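Local structure of iodotyrosine deiodinase (Thermotoga neapolitana, 6TYK) at residues 102-107 with 160-165; 48-53 with 98-103; 92-97 with 134-139. The protein removes halogen from halotyrosines such as 3-iodo-L-tyrosine, using FMN as cofactor, and works as a homodimer. All coordinates share one frame; numbering follows the deposited sequence.

Contact 1 of 3, residues 102-107 with 160-165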
loop_
_atom_site.group_PDB
_atom_site.type_symbol
_atom_site.label_atom_id
_atom_site.label_comp_id
_atom_site.label_asym_id
_atom_site.label_seq_id
_atom_site.Cartn_x
_atom_site.Cartn_y
_atom_site.Cartn_z
ATOM N N LEU A 102 -15.798 5.708 -2.097
ATOM C CA LEU A 102 -14.614 6.518 -1.866
ATOM C C LEU A 102 -13.666 6.288 -3.025
ATOM O O LEU A 102 -13.112 5.192 -3.185
ATOM C CB LEU A 102 -13.951 6.118 -0.553
ATOM C CG LEU A 102 -12.625 6.828 -0.269
ATOM C CD1 LEU A 102 -12.813 8.333 -0.034
ATOM C CD2 LEU A 102 -11.916 6.183 0.912
ATOM N N LEU A 103 -13.527 7.300 -3.873
ATOM C CA LEU A 103 -12.597 7.219 -4.984
ATOM C C LEU A 103 -11.261 7.772 -4.546
ATOM O O LEU A 103 -11.162 8.907 -4.082
ATOM C CB LEU A 103 -13.136 7.963 -6.213
ATOM C CG LEU A 103 -14.099 7.152 -7.099
ATOM C CD1 LEU A 103 -15.321 6.663 -6.322
ATOM C CD2 LEU A 103 -14.526 7.973 -8.301
ATOM N N VAL A 104 -10.229 6.955 -4.695
ATOM C CA VAL A 104 -8.896 7.309 -4.233
ATOM C C VAL A 104 -8.011 7.575 -5.439
ATOM O O VAL A 104 -7.857 6.713 -6.318
ATOM C CB VAL A 104 -8.282 6.179 -3.378
ATOM C CG1 VAL A 104 -6.901 6.577 -2.897
ATOM C CG2 VAL A 104 -9.180 5.863 -2.194
ATOM N N PHE A 105 -7.447 8.779 -5.493
ATOM C CA PHE A 105 -6.606 9.174 -6.608
ATOM C C PHE A 105 -5.165 9.348 -6.174
ATOM O O PHE A 105 -4.882 9.628 -5.004
ATOM C CB PHE A 105 -7.073 10.516 -7.181
ATOM C CG PHE A 105 -8.474 10.504 -7.705
ATOM C CD1 PHE A 105 -9.557 10.601 -6.846
ATOM C CD2 PHE A 105 -8.713 10.420 -9.068
ATOM C CE1 PHE A 105 -10.853 10.591 -7.343
ATOM C CE2 PHE A 105 -10.006 10.417 -9.569
ATOM C CZ PHE A 105 -11.072 10.505 -8.704
ATOM N N SER A 106 -4.259 9.200 -7.132
ATOM C CA SER A 106 -2.851 9.507 -6.912
ATOM C C SER A 106 -2.430 10.722 -7.729
ATOM O O SER A 106 -2.877 10.924 -8.861
ATOM C CB SER A 106 -1.965 8.308 -7.259
ATOM O OG SER A 106 -2.145 7.898 -8.604
ATOM N N GLU A 107 -1.582 11.547 -7.132
ATOM C CA GLU A 107 -1.028 12.699 -7.819
ATOM C C GLU A 107 0.089 12.236 -8.747
ATOM O O GLU A 107 1.164 11.841 -8.291
ATOM C CB GLU A 107 -0.491 13.691 -6.796
ATOM C CG GLU A 107 0.104 14.943 -7.390
ATOM C CD GLU A 107 0.581 15.902 -6.325
ATOM O OE1 GLU A 107 0.954 15.431 -5.230
ATOM O OE2 GLU A 107 0.575 17.123 -6.582
ATOM N N VAL A 160 -8.410 3.433 -7.249
ATOM C CA VAL A 160 -9.306 2.410 -6.746
ATOM C C VAL A 160 -10.616 3.053 -6.329
ATOM O O VAL A 160 -10.641 4.220 -5.937
ATOM C CB VAL A 160 -8.672 1.648 -5.549
ATOM C CG1 VAL A 160 -8.403 2.578 -4.356
ATOM C CG2 VAL A 160 -9.549 0.498 -5.131
ATOM N N ILE A 161 -11.702 2.303 -6.478
ATOM C CA ILE A 161 -13.005 2.698 -5.965
ATOM C C ILE A 161 -13.234 1.860 -4.731
ATOM O O ILE A 161 -13.242 0.627 -4.806
ATOM C CB ILE A 161 -14.108 2.396 -6.993
ATOM C CG1 ILE A 161 -13.890 3.228 -8.261
ATOM C CG2 ILE A 161 -15.500 2.635 -6.390
ATOM C CD1 ILE A 161 -14.731 2.748 -9.427
ATOM N N LEU A 162 -13.413 2.512 -3.592
ATOM C CA LEU A 162 -13.662 1.796 -2.349
ATOM C C LEU A 162 -15.085 2.038 -1.878
ATOM O O LEU A 162 -15.366 3.051 -1.238
ATOM C CB LEU A 162 -12.703 2.262 -1.251
ATOM C CG LEU A 162 -11.224 1.950 -1.437
ATOM C CD1 LEU A 162 -10.410 2.803 -0.478
ATOM C CD2 LEU A 162 -10.944 0.483 -1.179
ATOM N N PRO A 163 -15.999 1.115 -2.192
ATOM C CA PRO A 163 -17.325 1.210 -1.582
ATOM C C PRO A 163 -17.166 1.053 -0.079
ATOM O O PRO A 163 -16.424 0.172 0.366
ATOM C CB PRO A 163 -18.082 0.018 -2.177
ATOM C CG PRO A 163 -17.294 -0.359 -3.407
ATOM C CD PRO A 163 -15.872 -0.054 -3.075
ATOM N N VAL A 164 -17.812 1.927 0.684
ATOM C CA VAL A 164 -17.716 1.891 2.135
ATOM C C VAL A 164 -19.100 1.968 2.749
ATOM O O VAL A 164 -19.935 2.761 2.328
ATOM C CB VAL A 164 -16.860 3.049 2.677
ATOM C CG1 VAL A 164 -16.849 3.033 4.211
ATOM C CG2 VAL A 164 -15.441 2.952 2.131
ATOM N N GLY A 165 -19.337 1.132 3.746
ATOM C CA GLY A 165 -20.588 1.170 4.472
ATOM C C GLY A 165 -20.569 0.102 5.539
ATOM O O GLY A 165 -19.541 -0.526 5.791
#
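The peptide groups of Leu-102 and Leu-162 are joined by a pair of hydrogen bonds across two antiparallel strands. N of Leu-102 bonds O of Leu-162 at 2.8 Å, from 48° out of the carbonyl plane. The return bond, Leu-162 N to Leu-102 O, is 2.7 Å. Further on, Val-104 N meets Val-160 O at 3.0 Å. Val-160 N to Val-104 O is weak. One face of the sheet here carries Leu-102, Val-104, Val-160 and Leu-162. The other carries Leu-103 and Ile-161. The strands lie inside the antiparallel sheet of the nitroreductase fold, and helix 113-130 packs on the first face through Leu-124, Val-117 and Trp-118. On that face CD1 of Leu-162 touches two side chains of the other strand, CG2 of Val-104 at 3.7 Å and CD2 of Leu-102 at 4.0 Å. Val-160 holds CG1 between its backbone N and carbonyl carbon (chi1 62°), which brings this methyl to 3.7 Å from CB of Val-104. On the other face Leu-103 and Ile-161 run side by side. CD1 of Leu-103 rests 4.0 Å from CG2 of Ile-161.

Contact 2 of 3, residues 48-53 with 98-103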
loop_
_atom_site.group_PDB
_atom_site.type_symbol
_atom_site.label_atom_id
_atom_site.label_comp_id
_atom_site.label_asym_id
_atom_site.label_seq_id
_atom_site.Cartn_x
_atom_site.Cartn_y
_atom_site.Cartn_z
ATOM N N PHE A 48 -8.917 12.290 -2.123
ATOM C CA PHE A 48 -10.122 11.522 -1.876
ATOM C C PHE A 48 -11.347 12.226 -2.420
ATOM O O PHE A 48 -11.546 13.426 -2.208
ATOM C CB PHE A 48 -10.285 11.256 -0.385
ATOM C CG PHE A 48 -9.115 10.547 0.224
ATOM C CD1 PHE A 48 -8.870 9.208 -0.070
ATOM C CD2 PHE A 48 -8.267 11.205 1.108
ATOM C CE1 PHE A 48 -7.798 8.545 0.499
ATOM C CE2 PHE A 48 -7.188 10.544 1.677
ATOM C CZ PHE A 48 -6.959 9.215 1.375
ATOM N N LEU A 49 -12.161 11.458 -3.129
ATOM C CA LEU A 49 -13.435 11.937 -3.636
ATOM C C LEU A 49 -14.507 11.025 -3.070
ATOM O O LEU A 49 -14.495 9.818 -3.311
ATOM C CB LEU A 49 -13.460 11.890 -5.164
ATOM C CG LEU A 49 -14.738 12.383 -5.836
ATOM C CD1 LEU A 49 -14.959 13.868 -5.583
ATOM C CD2 LEU A 49 -14.702 12.098 -7.329
ATOM N N ILE A 50 -15.403 11.599 -2.278
ATOM C CA ILE A 50 -16.469 10.844 -1.651
ATOM C C ILE A 50 -17.728 10.978 -2.488
ATOM O O ILE A 50 -18.314 12.059 -2.581
ATOM C CB ILE A 50 -16.732 11.351 -0.224
ATOM C CG1 ILE A 50 -15.435 11.310 0.596
ATOM C CG2 ILE A 50 -17.856 10.547 0.430
ATOM C CD1 ILE A 50 -15.559 11.954 1.946
ATOM N N VAL A 51 -18.115 9.884 -3.132
ATOM C CA VAL A 51 -19.316 9.883 -3.956
ATOM C C VAL A 51 -20.508 9.331 -3.181
ATOM O O VAL A 51 -20.472 8.207 -2.673
ATOM C CB VAL A 51 -19.103 9.080 -5.249
ATOM C CG1 VAL A 51 -20.367 9.096 -6.100
ATOM C CG2 VAL A 51 -17.907 9.633 -6.023
ATOM N N GLU A 52 -21.562 10.130 -3.084
ATOM C CA GLU A 52 -22.769 9.689 -2.396
ATOM C C GLU A 52 -24.028 9.876 -3.222
ATOM O O GLU A 52 -25.031 9.237 -2.951
ATOM C CB GLU A 52 -22.941 10.448 -1.088
ATOM C CG GLU A 52 -21.881 10.128 -0.057
ATOM C CD GLU A 52 -21.960 11.064 1.114
ATOM O OE1 GLU A 52 -22.859 10.887 1.965
ATOM O OE2 GLU A 52 -21.133 11.995 1.167
ATOM N N ASP A 53 -23.983 10.768 -4.205
ATOM C CA ASP A 53 -25.169 11.099 -4.987
ATOM C C ASP A 53 -25.683 9.858 -5.706
ATOM O O ASP A 53 -24.919 9.173 -6.384
ATOM C CB ASP A 53 -24.844 12.195 -5.995
ATOM C CG ASP A 53 -26.023 12.543 -6.868
ATOM O OD1 ASP A 53 -26.893 13.321 -6.418
ATOM O OD2 ASP A 53 -26.088 12.039 -8.008
ATOM N N ALA A 98 -23.689 0.511 -1.382
ATOM C CA ALA A 98 -22.792 1.210 -0.474
ATOM C C ALA A 98 -23.191 2.679 -0.377
ATOM O O ALA A 98 -23.407 3.334 -1.392
ATOM C CB ALA A 98 -21.354 1.069 -0.945
ATOM N N PRO A 99 -23.296 3.194 0.851
ATOM C CA PRO A 99 -23.651 4.606 1.043
ATOM C C PRO A 99 -22.564 5.556 0.560
ATOM O O PRO A 99 -22.867 6.692 0.197
ATOM C CB PRO A 99 -23.849 4.720 2.561
ATOM C CG PRO A 99 -23.099 3.562 3.132
ATOM C CD PRO A 99 -23.227 2.459 2.122
ATOM N N TYR A 100 -21.320 5.088 0.539
ATOM C CA TYR A 100 -20.213 5.890 0.044
ATOM C C TYR A 100 -19.446 5.110 -1.000
ATOM O O TYR A 100 -19.166 3.927 -0.797
ATOM C CB TYR A 100 -19.215 6.192 1.162
ATOM C CG TYR A 100 -19.724 6.965 2.347
ATOM C CD1 TYR A 100 -19.930 8.332 2.272
ATOM C CD2 TYR A 100 -19.928 6.337 3.565
ATOM C CE1 TYR A 100 -20.368 9.045 3.369
ATOM C CE2 TYR A 100 -20.363 7.041 4.668
ATOM C CZ TYR A 100 -20.583 8.392 4.560
ATOM O OH TYR A 100 -21.018 9.092 5.656
ATOM N N LEU A 101 -19.091 5.766 -2.102
ATOM C CA LEU A 101 -18.012 5.268 -2.942
ATOM C C LEU A 101 -16.839 6.208 -2.749
ATOM O O LEU A 101 -16.887 7.377 -3.145
ATOM C CB LEU A 101 -18.398 5.207 -4.413
ATOM C CG LEU A 101 -19.681 4.452 -4.731
ATOM C CD1 LEU A 101 -19.914 4.469 -6.230
ATOM C CD2 LEU A 101 -19.605 3.023 -4.213
ATOM N N LEU A 102 -15.798 5.708 -2.097
ATOM C CA LEU A 102 -14.614 6.518 -1.866
ATOM C C LEU A 102 -13.666 6.288 -3.025
ATOM O O LEU A 102 -13.112 5.192 -3.185
ATOM C CB LEU A 102 -13.951 6.118 -0.553
ATOM C CG LEU A 102 -12.625 6.828 -0.269
ATOM C CD1 LEU A 102 -12.813 8.333 -0.034
ATOM C CD2 LEU A 102 -11.916 6.183 0.912
ATOM N N LEU A 103 -13.527 7.300 -3.873
ATOM C CA LEU A 103 -12.597 7.219 -4.984
ATOM C C LEU A 103 -11.261 7.772 -4.546
ATOM O O LEU A 103 -11.162 8.907 -4.082
ATOM C CB LEU A 103 -13.136 7.963 -6.213
ATOM C CG LEU A 103 -14.099 7.152 -7.099
ATOM C CD1 LEU A 103 -15.321 6.663 -6.322
ATOM C CD2 LEU A 103 -14.526 7.973 -8.301
HETATM O O HOH W 1 -25.170 7.143 -1.063
HETATM O O HOH W 2 -24.254 8.421 2.099
#
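Glu-52 leaves the end of strand 46-51 and lies alongside Tyr-100 of the neighbouring strand. This is the antiparallel pair 46-51 and 100-107 in the sheet of the nitroreductase fold. CB of Glu-52 is near the carbonyl O of Pro-99. CG, set beside the backbone N (chi1 -67°), comes 3.5 Å from CD1 of Tyr-100. CD then reaches CE1 of the same ring at 3.4 Å. At the tip OE1 also approaches CE1, and the carboxylate plane is turned 51° from the ring plane. The phenol end of Tyr-100 has its own partner, with OH bonded to the backbone O of Pro-22.

Ile-50 reaches the Tyr-100 ring too, with CG2 3.5 Å from CD1. The two side chains lie alongside each other and point the same way. CD1 of Leu-102 meets CB of Phe-48 at 3.9 Å, and Leu-31 of helix 24-35 touches both residues. On the opposite face CG2 of Val-51 packs on CD1 of Leu-103. Four backbone bonds join Leu-49 with Leu-103 and Val-51 with Leu-101. Leu-49 and Ile-50 also pair in parallel with a strand of the second subunit, which carries the sheet across the dimer interface. Over one face of the Tyr-100 ring, toward its rim, a water donates to OE1 of Glu-52 at 2.8 Å and to O of Pro-99 at 2.9 Å.

Contact 3 of 3, residues 92-97 with 134-139. With FMN (flavin mononucleotide), chain C; IYR (3-iodo-tyrosine), chain D.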
loop_
_atom_site.group_PDB
_atom_site.type_symbol
_atom_site.label_atom_id
_atom_site.label_comp_id
_atom_site.label_asym_id
_atom_site.label_seq_id
_atom_site.Cartn_x
_atom_site.Cartn_y
_atom_site.Cartn_z
ATOM N N LYS A 92 -22.444 -5.434 -10.374
ATOM C CA LYS A 92 -21.773 -4.830 -9.223
ATOM C C LYS A 92 -22.762 -4.079 -8.338
ATOM O O LYS A 92 -22.725 -2.848 -8.249
ATOM C CB LYS A 92 -20.649 -3.902 -9.687
ATOM C CG LYS A 92 -19.531 -4.602 -10.461
ATOM C CD LYS A 92 -18.911 -5.745 -9.653
ATOM C CE LYS A 92 -18.216 -6.771 -10.560
ATOM N NZ LYS A 92 -17.870 -8.029 -9.831
ATOM N N PRO A 93 -23.652 -4.819 -7.668
ATOM C CA PRO A 93 -24.672 -4.163 -6.837
ATOM C C PRO A 93 -24.095 -3.344 -5.676
ATOM O O PRO A 93 -24.768 -2.427 -5.209
ATOM C CB PRO A 93 -25.527 -5.331 -6.325
ATOM C CG PRO A 93 -24.723 -6.577 -6.583
ATOM C CD PRO A 93 -23.834 -6.279 -7.745
ATOM N N PHE A 94 -22.879 -3.640 -5.223
ATOM C CA PHE A 94 -22.310 -2.843 -4.134
ATOM C C PHE A 94 -22.064 -1.395 -4.540
ATOM O O PHE A 94 -21.981 -0.519 -3.687
ATOM C CB PHE A 94 -21.041 -3.464 -3.537
ATOM C CG PHE A 94 -19.969 -3.782 -4.539
ATOM C CD1 PHE A 94 -19.162 -2.790 -5.063
ATOM C CD2 PHE A 94 -19.730 -5.090 -4.909
ATOM C CE1 PHE A 94 -18.151 -3.099 -5.966
ATOM C CE2 PHE A 94 -18.728 -5.402 -5.814
ATOM C CZ PHE A 94 -17.936 -4.408 -6.339
ATOM N N LEU A 95 -21.963 -1.143 -5.840
ATOM C CA LEU A 95 -21.750 0.223 -6.315
ATOM C C LEU A 95 -23.022 1.056 -6.176
ATOM O O LEU A 95 -22.975 2.292 -6.237
ATOM C CB LEU A 95 -21.255 0.216 -7.764
ATOM C CG LEU A 95 -19.846 -0.352 -7.963
ATOM C CD1 LEU A 95 -19.504 -0.395 -9.444
ATOM C CD2 LEU A 95 -18.791 0.443 -7.190
ATOM N N LYS A 96 -24.146 0.373 -5.975
ATOM C CA LYS A 96 -25.409 1.024 -5.645
ATOM C C LYS A 96 -25.703 0.973 -4.148
ATOM O O LYS A 96 -26.137 1.972 -3.577
ATOM C CB LYS A 96 -26.566 0.383 -6.420
ATOM C CG LYS A 96 -27.955 0.845 -5.983
ATOM C CD LYS A 96 -29.038 0.205 -6.842
ATOM C CE LYS A 96 -30.433 0.528 -6.326
ATOM N NZ LYS A 96 -30.664 1.995 -6.217
ATOM N N GLU A 97 -25.474 -0.178 -3.512
ATOM C CA GLU A 97 -25.851 -0.349 -2.104
ATOM C C GLU A 97 -24.991 0.445 -1.124
ATOM O O GLU A 97 -25.499 0.984 -0.138
ATOM C CB GLU A 97 -25.828 -1.825 -1.702
ATOM C CG GLU A 97 -26.775 -2.717 -2.503
ATOM C CD GLU A 97 -28.245 -2.338 -2.352
ATOM O OE1 GLU A 97 -28.743 -1.524 -3.164
ATOM O OE2 GLU A 97 -28.906 -2.871 -1.429
ATOM N N GLY A 134 -17.007 -1.689 6.269
ATOM C CA GLY A 134 -16.477 -2.655 5.332
ATOM C C GLY A 134 -16.112 -1.965 4.039
ATOM O O GLY A 134 -16.554 -0.836 3.765
ATOM N N SER A 135 -15.301 -2.642 3.241
ATOM C CA SER A 135 -14.975 -2.134 1.919
ATOM C C SER A 135 -14.384 -3.219 1.041
ATOM O O SER A 135 -14.186 -4.362 1.468
ATOM C CB SER A 135 -14.038 -0.923 1.990
ATOM O OG SER A 135 -13.925 -0.288 0.718
ATOM N N VAL A 136 -14.191 -2.866 -0.217
ATOM C CA VAL A 136 -13.566 -3.731 -1.198
ATOM C C VAL A 136 -12.787 -2.805 -2.132
ATOM O O VAL A 136 -13.318 -1.789 -2.571
ATOM C CB VAL A 136 -14.611 -4.548 -1.990
ATOM C CG1 VAL A 136 -15.695 -3.644 -2.578
ATOM C CG2 VAL A 136 -13.938 -5.361 -3.085
ATOM N N PRO A 137 -11.510 -3.113 -2.392
ATOM C CA PRO A 137 -10.767 -2.305 -3.356
ATOM C C PRO A 137 -11.216 -2.688 -4.750
ATOM O O PRO A 137 -10.743 -3.660 -5.307
ATOM C CB PRO A 137 -9.308 -2.734 -3.130
ATOM C CG PRO A 137 -9.304 -3.476 -1.826
ATOM C CD PRO A 137 -10.652 -4.119 -1.752
ATOM N N TYR A 138 -12.154 -1.940 -5.292
ATOM C CA TYR A 138 -12.739 -2.289 -6.567
ATOM C C TYR A 138 -11.965 -1.636 -7.702
ATOM O O TYR A 138 -11.740 -0.423 -7.706
ATOM C CB TYR A 138 -14.216 -1.905 -6.595
ATOM C CG TYR A 138 -14.813 -2.168 -7.941
ATOM C CD1 TYR A 138 -14.782 -3.444 -8.481
ATOM C CD2 TYR A 138 -15.350 -1.140 -8.703
ATOM C CE1 TYR A 138 -15.291 -3.697 -9.728
ATOM C CE2 TYR A 138 -15.870 -1.382 -9.955
ATOM C CZ TYR A 138 -15.836 -2.662 -10.461
ATOM O OH TYR A 138 -16.339 -2.917 -11.714
ATOM N N THR A 139 -11.513 -2.461 -8.637
ATOM C CA THR A 139 -10.692 -1.999 -9.743
ATOM C C THR A 139 -11.317 -2.452 -11.058
ATOM O O THR A 139 -11.041 -3.554 -11.540
ATOM C CB THR A 139 -9.253 -2.528 -9.626
ATOM O OG1 THR A 139 -9.280 -3.954 -9.536
ATOM C CG2 THR A 139 -8.577 -1.977 -8.378
HETATM N N1 FMN C . -12.434 -7.476 -5.471
HETATM C C2 FMN C . -13.425 -7.393 -6.408
HETATM O O2 FMN C . -14.499 -7.927 -6.191
HETATM N N3 FMN C . -13.229 -6.709 -7.579
HETATM C C4 FMN C . -12.031 -6.108 -7.850
HETATM O O4 FMN C . -11.885 -5.502 -8.918
HETATM C C4A FMN C . -11.016 -6.183 -6.893
HETATM N N5 FMN C . -9.804 -5.568 -7.121
HETATM C C5A FMN C . -8.810 -5.626 -6.159
HETATM C C6 FMN C . -7.601 -4.986 -6.394
HETATM C C7 FMN C . -6.585 -5.006 -5.450
HETATM C C7M FMN C . -5.295 -4.290 -5.757
HETATM C C8 FMN C . -6.784 -5.683 -4.256
HETATM C C8M FMN C . -5.702 -5.727 -3.211
HETATM C C9 FMN C . -7.997 -6.326 -4.020
HETATM C C9A FMN C . -9.019 -6.304 -4.965
HETATM N N10 FMN C . -10.234 -6.955 -4.751
HETATM C C10 FMN C . -11.233 -6.852 -5.694
HETATM C "C1'" FMN C . -10.496 -7.708 -3.477
HETATM C "C2'" FMN C . -9.781 -9.077 -3.517
HETATM O "O2'" FMN C . -10.468 -10.004 -4.352
HETATM C "C3'" FMN C . -9.640 -9.607 -2.087
HETATM O "O3'" FMN C . -8.771 -8.734 -1.389
HETATM C "C4'" FMN C . -9.109 -11.038 -2.009
HETATM O "O4'" FMN C . -10.055 -11.930 -2.584
HETATM C "C5'" FMN C . -8.853 -11.445 -0.566
HETATM O "O5'" FMN C . -10.035 -11.251 0.180
HETATM P P FMN C . -10.095 -11.611 1.745
HETATM O O1P FMN C . -11.558 -11.401 2.121
HETATM O O2P FMN C . -9.237 -10.636 2.502
HETATM O O3P FMN C . -9.685 -13.063 1.901
HETATM N N IYR D . -12.906 -6.419 -11.352
HETATM C CA IYR D . -13.550 -7.685 -11.594
HETATM C CB IYR D . -12.666 -8.939 -11.473
HETATM C CC IYR D . -11.871 -9.063 -10.220
HETATM C CD IYR D . -10.521 -8.710 -10.235
HETATM C CE IYR D . -9.712 -8.830 -9.105
HETATM I IE IYR D . -7.783 -8.257 -9.223
HETATM C CF IYR D . -10.273 -9.339 -7.930
HETATM O OF IYR D . -9.556 -9.496 -6.779
HETATM C CG IYR D . -11.634 -9.692 -7.886
HETATM C CH IYR D . -12.418 -9.568 -9.029
HETATM C C IYR D . -14.745 -7.902 -10.684
HETATM O O IYR D . -15.591 -8.795 -10.736
HETATM O OXT IYR D . -14.872 -6.978 -9.700
#
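Phe-94 and Tyr-138 form a T-shaped pair. The edge of Phe-94 points at the face of Tyr-138, with centroids 5.5 Å apart and planes at 75°. CG of Phe-94 sits between its backbone N and carbonyl carbon (chi1 54°), and this swings CE1 and CZ to the tyrosine ring. CG1 of Val-136 lies over one face of Phe-94. Leu-95 crosses Tyr-138 at about a right angle, with CD1 3.8 Å from CE2. The Lys-92 chain bends at chi2 and passes obliquely by the phenol, its CG 3.8 Å from Tyr-138 OH. That hydroxyl is bonded to OE2 of Glu-68, which also binds the substrate.

The edge of the Tyr-138 ring faces the ligands. IYR OXT lies in the ring plane, 3.3 Å from CE1, and N3 of FMN lies in it too. Lys-92 NZ continues to IYR O at 2.6 Å and also bonds Thr-89 O. Thr-139 N donates to FMN O4 at 3.1 Å. Its OG1 lies 3.0 Å from flavin N5 and is also close to O4. A lysine thus binds the substrate carboxylate, while a hydroxyl within bonding distance of N5 is consistent with stabilising the one-electron-reduced flavin present in this crystal.

How the contacts relate
The three contacts sit close together within the nitroreductase fold. Centres of contacts 1 and 2 are about 7 Å apart, and contact 3 lies about 10 Å from each. Along the chain the segments come as 48-53, 92-97, 98-103 with 102-107, 134-139 and 160-165. Contacts 1 and 2 share strand 100-107, with Leu-102 and Leu-103 in both, so 100-107 lies between 46-51 and 156-165 in the sheet. Helix 94-97 precedes that strand by two residues. The short strand 134-135 pairs with 156-165, and the loop after it, 136-139, reaches the flavin. One outer strand continues the sheet into the second subunit; the loop beyond the other meets the ligands, where the second subunit also contributes.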